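Local structure of uncharacterized protein (Bacteroides ovatus, 4FS7) at residues L330-G335 with S353-G358. The protein is of unknown function but, as an extracellular leucine-rich repeat protein of the BspA type, probably binds other proteins. Residues are numbered along the deposited sequence; the frame is centred on the assembly and turned at random.
Sequences LVEEIG and SLRKIG
R355 NH2 is gripped by two carboxylate oxygens, E332 OE1 and E333 OE2, each 2.8 Å from it and each accepting through its anti lone pair. The network spans neighbouring rungs of a BspA-type leucine-rich repeat solenoid, where strands 333-334 and 356-357 pair in parallel. E332 and R355 run side by side in the same direction, and E332 OE1 sits at the guanidinium edge, in its plane, also taking a weak bond from R355 NE; E333 OE2 lies tilted 24° from that plane. A bend at chi3 (-78°) turns the guanidinium of R355 back toward the two glutamates; its side chain also touches F310, one rung further back. A glutamine in place of E332 would probably leave the guanidinium a weaker, uncharged partner and, of these two salt bridges, that to E333 alone. Beneath the network, E332 O accepts R355 N at 2.8 Å and, weakly, K356 N. Further along, I334 N donates to K356 O (3.0 Å). In the buried interior I334 and L354 cross at about a right angle, L354 CD1 coming within 3.9 Å of I334 CG1. Ahead of the paired strands, S353 OG lies 2.7 Å from V331 O, with Y329 O a second possible acceptor for its proton.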
# COMPACT_ATOMS: atom_id res chain seq x y z
N LEU A 330 28.52 -5.20 20.81
CA LEU A 330 27.59 -5.45 21.90
C LEU A 330 26.45 -6.43 21.51
O LEU A 330 25.46 -6.56 22.24
CB LEU A 330 27.03 -4.13 22.44
CG LEU A 330 28.09 -3.22 23.06
CD1 LEU A 330 27.49 -1.83 23.30
CD2 LEU A 330 28.57 -3.83 24.40
N VAL A 331 26.58 -7.11 20.38
CA VAL A 331 25.55 -8.11 20.01
C VAL A 331 25.42 -9.19 21.09
O VAL A 331 26.43 -9.78 21.50
CB VAL A 331 25.80 -8.67 18.63
CG1 VAL A 331 24.77 -9.82 18.32
CG2 VAL A 331 25.64 -7.64 17.53
N GLU A 332 24.19 -9.43 21.51
CA GLU A 332 23.91 -10.38 22.58
C GLU A 332 23.35 -11.72 22.11
O GLU A 332 23.58 -12.74 22.76
CB GLU A 332 22.90 -9.79 23.57
CG GLU A 332 23.43 -8.52 24.28
CD GLU A 332 22.54 -7.99 25.38
OE1 GLU A 332 21.66 -8.72 25.91
OE2 GLU A 332 22.76 -6.82 25.74
N GLU A 333 22.56 -11.73 21.05
CA GLU A 333 21.85 -12.93 20.60
C GLU A 333 21.80 -12.98 19.09
O GLU A 333 21.55 -11.94 18.45
CB GLU A 333 20.40 -12.96 21.12
CG GLU A 333 20.28 -12.78 22.64
CD GLU A 333 18.86 -12.82 23.20
OE1 GLU A 333 17.92 -13.27 22.51
OE2 GLU A 333 18.67 -12.39 24.36
N ILE A 334 21.99 -14.18 18.56
CA ILE A 334 21.74 -14.52 17.18
C ILE A 334 20.62 -15.55 17.18
O ILE A 334 20.72 -16.55 17.87
CB ILE A 334 23.04 -15.17 16.48
CG1 ILE A 334 24.18 -14.13 16.41
CG2 ILE A 334 22.72 -15.74 15.11
CD1 ILE A 334 25.58 -14.73 16.05
N GLY A 335 19.53 -15.28 16.46
CA GLY A 335 18.36 -16.13 16.51
C GLY A 335 18.42 -17.43 15.75
O GLY A 335 19.38 -17.78 15.07
N SER A 353 30.32 -10.34 23.89
CA SER A 353 28.98 -10.02 24.42
C SER A 353 27.93 -11.08 24.08
O SER A 353 26.86 -11.10 24.68
CB SER A 353 28.48 -8.69 23.84
OG SER A 353 28.67 -8.63 22.44
N LEU A 354 28.23 -11.93 23.11
CA LEU A 354 27.26 -12.92 22.64
C LEU A 354 26.95 -13.92 23.71
O LEU A 354 27.86 -14.54 24.28
CB LEU A 354 27.79 -13.62 21.39
CG LEU A 354 26.88 -14.51 20.56
CD1 LEU A 354 25.77 -13.63 19.92
CD2 LEU A 354 27.73 -15.24 19.48
N ARG A 355 25.66 -14.10 23.97
CA ARG A 355 25.16 -15.00 24.99
C ARG A 355 24.46 -16.22 24.43
O ARG A 355 24.39 -17.24 25.11
CB ARG A 355 24.17 -14.26 25.90
CG ARG A 355 24.74 -13.06 26.64
CD ARG A 355 23.72 -12.54 27.66
NE ARG A 355 22.64 -11.73 27.07
CZ ARG A 355 21.43 -12.17 26.67
NH1 ARG A 355 21.11 -13.48 26.77
NH2 ARG A 355 20.53 -11.31 26.15
N LYS A 356 23.92 -16.12 23.24
CA LYS A 356 23.03 -17.17 22.70
C LYS A 356 23.14 -17.20 21.18
O LYS A 356 23.14 -16.16 20.55
CB LYS A 356 21.54 -16.89 23.12
CG LYS A 356 20.59 -18.07 22.84
CD LYS A 356 19.12 -17.77 23.09
CE LYS A 356 18.77 -17.50 24.52
NZ LYS A 356 19.06 -18.65 25.46
N ILE A 357 23.18 -18.41 20.63
CA ILE A 357 23.03 -18.68 19.22
C ILE A 357 21.85 -19.63 19.07
O ILE A 357 21.77 -20.63 19.77
CB ILE A 357 24.30 -19.32 18.59
CG1 ILE A 357 25.47 -18.33 18.73
CG2 ILE A 357 24.08 -19.74 17.13
CD1 ILE A 357 26.83 -18.94 18.36
N GLY A 358 20.91 -19.29 18.19
CA GLY A 358 19.70 -20.08 18.04
C GLY A 358 19.90 -21.32 17.18
O GLY A 358 20.90 -21.48 16.48